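1-deoxy-D-xylulose 5-phosphate reductoisomerase (Zymomonas mobilis, PDB 1R0K) catalyses the NADPH-dependent rearrangement and reduction of 1-deoxy-D-xylulose 5-phosphate to 2-C-methyl-D-erythritol 4-phosphate, a step of isoprenoid biosynthesis that requires a divalent metal. Local coordinates at residues T361-S364 against L365-F369; L122-K125 against E126-V129. All blocks are in the same frame, centred on the assembly; numbering follows the deposited sequence.

Contact 1 (T361-S364 against L365-F369); sequences TPSS and LEDVF
Ser363 and Asp367 meet because their first torsions turn them together: OG of Ser363 sits between its own backbone N and carbonyl carbon (chi1 70°), while CG of Asp367 lies beside the backbone N and anti to the carbonyl carbon (chi1 -68°). One carboxylate oxygen does the work. Asp367 OD2 accepts from the backbone N of Ser363 at 2.9 Å on its anti lone pair, and the hydroxyl OG of Ser363 donates to the same Asp367 OD2 at 2.8 Å, arriving nearly end-on to the C-O bond. Two bonds from a single residue thus hold the carboxylate against the loop and limit its rotation.

Ser364 is the N-cap. Its OG accepts a long, weak bond from Asp367 N (3.4 Å) and gives another weak one to Glu366 OE1; the other oxygen of that carboxylate, OE2, forms a salt bridge with Lys108. The first helical turn closes through Val368 N, which reaches Ser364 O at 3.3 Å. Beside this network, Pro362 CB rests on Val368 CG2 at 3.7 Å, the two side chains crossing obliquely, and Leu107 and Leu134 also touch Val368. An acidic side chain three residues after a serine N-cap, turned back on the preceding loop, marks this as the capped N-terminus of the C-terminal helix 365-385.

Contact 2 (L122-K125 against E126-V129); sequences LANK and ESLV
Strand 119-122 of the parallel, Rossmann-type NADPH-binding sheet hands over here to the short helix 126-129, and an asparagine side chain caps the turn between them. Asn124 OD1 is gripped twice by Ser127. The backbone N of Ser127 comes in almost straight along the C=O axis at 2.8 Å, whereas the hydroxyl Ser127 OG donates at 2.6 Å from above the amide plane, 39° out of it. With CG of Asn124 anti to the backbone N (chi1 172°), the amide reaches forward to the helix start, and its ND2 is spoken for as well, bonded to the carbonyl oxygens of Ile101 and Gly103. Replacing Asn124 by alanine is likely to leave Ser127 N and OG without their shared acceptor, take this donor from the carbonyls of Ile101 and Gly103, and free the turn to shift.

Asn124 and Glu126 are predicted to bind NADPH, and Lys125 to bind the substrate, so the capped turn probably helps to set the geometry of the active site; a long, weak ion pair joins Lys125 NZ to the predicted manganese ligand Asp150. The side chains of Asn124 and Glu126 cross at about a right angle, their amide and carboxylate planes turned 59° apart. A water bridges the turn, accepting from Lys125 N at 3.1 Å and donating to Glu126 OE1 at 2.8 Å.

On the apolar side, Leu122 CD2 packs on Leu128 CG at 3.6 Å, where Met135 and Ile136 of helix 132-142 also touch Leu128. Lys125 O closes the helical turn with two acceptor bonds, from Leu128 N at 3.2 Å and from Val129 N at 2.9 Å.

Overall arrangement
Both contacts cap a helix start, yet they differ in place and chemistry. Contact 2 is buried, its centre about 5 Å from the centre of the chain, within the nucleotide-binding part of the fold; contact 1 is partly exposed, its centre about 19 Å from that point, at the head of the C-terminal helix. Their nearest atoms are about 6 Å apart and do not touch, but helices 107-115 and 132-142 pack against side chains of both. The acceptor comes from the loop in contact 2 and from the helix in contact 1, an amide in one and a carboxylate in the other. Predicted ligand-binding residues belong to contact 2, whereas contact 1 fastens the loop before helix 365-385 to that helix's first turn.

Contact 1 (T361-S364 against L365-F369)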
loop_
_atom_site.group_PDB
_atom_site.type_symbol
_atom_site.label_atom_id
_atom_site.label_comp_id
_atom_site.label_asym_id
_atom_site.label_seq_id
_atom_site.Cartn_x
_atom_site.Cartn_y
_atom_site.Cartn_z
ATOM N N THR B 361 24.227 27.415 7.625
ATOM C CA THR B 361 23.319 26.756 6.696
ATOM C C THR B 361 23.619 27.226 5.273
ATOM O O THR B 361 23.801 28.416 5.032
ATOM C CB THR B 361 21.851 27.093 7.014
ATOM O OG1 THR B 361 21.552 26.705 8.358
ATOM C CG2 THR B 361 20.919 26.356 6.066
ATOM N N PRO B 362 23.674 26.293 4.313
ATOM C CA PRO B 362 23.954 26.654 2.919
ATOM C C PRO B 362 22.839 27.530 2.355
ATOM O O PRO B 362 21.668 27.299 2.647
ATOM C CB PRO B 362 24.009 25.298 2.212
ATOM C CG PRO B 362 24.369 24.344 3.299
ATOM C CD PRO B 362 23.557 24.834 4.459
ATOM N N SER B 363 23.191 28.533 1.556
ATOM C CA SER B 363 22.177 29.396 0.960
ATOM C C SER B 363 22.181 29.226 -0.560
ATOM O O SER B 363 21.299 29.732 -1.251
ATOM C CB SER B 363 22.432 30.863 1.318
ATOM O OG SER B 363 23.579 31.359 0.654
ATOM N N SER B 364 23.175 28.502 -1.069
ATOM C CA SER B 364 23.309 28.247 -2.503
ATOM C C SER B 364 24.133 26.979 -2.691
ATOM O O SER B 364 24.759 26.501 -1.744
ATOM C CB SER B 364 24.035 29.404 -3.184
ATOM O OG SER B 364 25.406 29.414 -2.815
ATOM N N LEU B 365 24.142 26.435 -3.904
ATOM C CA LEU B 365 24.926 25.234 -4.167
ATOM C C LEU B 365 26.404 25.537 -3.936
ATOM O O LEU B 365 27.174 24.659 -3.534
ATOM C CB LEU B 365 24.714 24.736 -5.605
ATOM C CG LEU B 365 23.390 24.027 -5.910
ATOM C CD1 LEU B 365 23.396 23.532 -7.352
ATOM C CD2 LEU B 365 23.193 22.862 -4.942
ATOM N N GLU B 366 26.804 26.782 -4.186
ATOM C CA GLU B 366 28.193 27.167 -3.984
ATOM C C GLU B 366 28.599 26.937 -2.527
ATOM O O GLU B 366 29.719 26.501 -2.254
ATOM C CB GLU B 366 28.404 28.633 -4.375
ATOM C CG GLU B 366 28.267 28.895 -5.874
ATOM C CD GLU B 366 26.948 28.392 -6.453
ATOM O OE1 GLU B 366 25.867 28.863 -6.022
ATOM O OE2 GLU B 366 26.994 27.516 -7.345
ATOM N N ASP B 367 27.688 27.220 -1.596
ATOM C CA ASP B 367 27.967 27.010 -0.174
ATOM C C ASP B 367 28.079 25.510 0.116
ATOM O O ASP B 367 28.925 25.078 0.898
ATOM C CB ASP B 367 26.860 27.598 0.711
ATOM C CG ASP B 367 26.817 29.119 0.677
ATOM O OD1 ASP B 367 27.849 29.747 0.374
ATOM O OD2 ASP B 367 25.749 29.684 0.974
ATOM N N VAL B 368 27.214 24.721 -0.513
ATOM C CA VAL B 368 27.232 23.276 -0.314
ATOM C C VAL B 368 28.588 22.702 -0.727
ATOM O O VAL B 368 29.200 21.943 0.023
ATOM C CB VAL B 368 26.110 22.593 -1.121
ATOM C CG1 VAL B 368 26.204 21.071 -0.982
ATOM C CG2 VAL B 368 24.751 23.085 -0.626
ATOM N N PHE B 369 29.058 23.071 -1.915
ATOM C CA PHE B 369 30.345 22.593 -2.399
ATOM C C PHE B 369 31.453 22.972 -1.422
ATOM O O PHE B 369 32.343 22.170 -1.137
ATOM C CB PHE B 369 30.651 23.198 -3.765
ATOM C CG PHE B 369 29.737 22.727 -4.852
ATOM C CD1 PHE B 369 29.199 23.627 -5.764
ATOM C CD2 PHE B 369 29.426 21.378 -4.979
ATOM C CE1 PHE B 369 28.366 23.189 -6.788
ATOM C CE2 PHE B 369 28.596 20.932 -5.998
ATOM C CZ PHE B 369 28.065 21.840 -6.903
#

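Contact 2 (L122-K125 against E126-V129)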
loop_
_atom_site.group_PDB
_atom_site.type_symbol
_atom_site.label_atom_id
_atom_site.label_comp_id
_atom_site.label_asym_id
_atom_site.label_seq_id
_atom_site.Cartn_x
_atom_site.Cartn_y
_atom_site.Cartn_z
ATOM N N LEU B 122 14.057 11.986 -9.341
ATOM C CA LEU B 122 15.315 12.149 -8.617
ATOM C C LEU B 122 15.978 10.891 -8.077
ATOM O O LEU B 122 15.421 10.195 -7.233
ATOM C CB LEU B 122 15.114 13.136 -7.464
ATOM C CG LEU B 122 16.332 13.448 -6.580
ATOM C CD1 LEU B 122 17.443 14.045 -7.428
ATOM C CD2 LEU B 122 15.930 14.419 -5.474
ATOM N N ALA B 123 17.185 10.625 -8.572
ATOM C CA ALA B 123 17.975 9.477 -8.148
ATOM C C ALA B 123 19.229 9.965 -7.410
ATOM O O ALA B 123 19.698 9.316 -6.474
ATOM C CB ALA B 123 18.364 8.637 -9.360
ATOM N N ASN B 124 19.767 11.108 -7.830
ATOM C CA ASN B 124 20.953 11.689 -7.192
ATOM C C ASN B 124 20.682 11.899 -5.700
ATOM O O ASN B 124 19.724 12.572 -5.327
ATOM C CB ASN B 124 21.306 13.027 -7.856
ATOM C CG ASN B 124 22.417 13.775 -7.124
ATOM O OD1 ASN B 124 22.161 14.529 -6.183
ATOM N ND2 ASN B 124 23.658 13.556 -7.547
ATOM N N LYS B 125 21.536 11.330 -4.853
ATOM C CA LYS B 125 21.361 11.426 -3.404
ATOM C C LYS B 125 21.857 12.718 -2.747
ATOM O O LYS B 125 21.254 13.198 -1.786
ATOM C CB LYS B 125 22.031 10.227 -2.727
ATOM C CG LYS B 125 21.484 8.880 -3.178
ATOM C CD LYS B 125 22.249 7.731 -2.532
ATOM C CE LYS B 125 21.663 6.384 -2.920
ATOM N NZ LYS B 125 21.812 6.120 -4.375
ATOM N N GLU B 126 22.955 13.276 -3.247
ATOM C CA GLU B 126 23.496 14.503 -2.669
ATOM C C GLU B 126 22.476 15.638 -2.702
ATOM O O GLU B 126 22.462 16.503 -1.820
ATOM C CB GLU B 126 24.763 14.940 -3.412
ATOM C CG GLU B 126 26.009 14.097 -3.137
ATOM C CD GLU B 126 25.913 12.685 -3.687
ATOM O OE1 GLU B 126 25.137 12.461 -4.644
ATOM O OE2 GLU B 126 26.634 11.801 -3.173
ATOM N N SER B 127 21.620 15.627 -3.718
ATOM C CA SER B 127 20.604 16.657 -3.863
ATOM C C SER B 127 19.793 16.869 -2.589
ATOM O O SER B 127 19.549 18.009 -2.193
ATOM C CB SER B 127 19.662 16.313 -5.019
ATOM O OG SER B 127 20.342 16.379 -6.257
ATOM N N LEU B 128 19.379 15.786 -1.939
ATOM C CA LEU B 128 18.585 15.921 -0.721
ATOM C C LEU B 128 19.383 15.699 0.557
ATOM O O LEU B 128 19.039 16.220 1.615
ATOM C CB LEU B 128 17.385 14.974 -0.769
ATOM C CG LEU B 128 16.464 15.230 -1.964
ATOM C CD1 LEU B 128 15.262 14.298 -1.895
ATOM C CD2 LEU B 128 16.018 16.685 -1.969
ATOM N N VAL B 129 20.455 14.925 0.464
ATOM C CA VAL B 129 21.282 14.675 1.633
ATOM C C VAL B 129 22.090 15.919 1.981
ATOM O O VAL B 129 22.103 16.366 3.126
ATOM C CB VAL B 129 22.268 13.515 1.387
ATOM C CG1 VAL B 129 23.270 13.427 2.540
ATOM C CG2 VAL B 129 21.508 12.209 1.256
HETATM O O HOH W 1 24.167 10.175 -6.029
#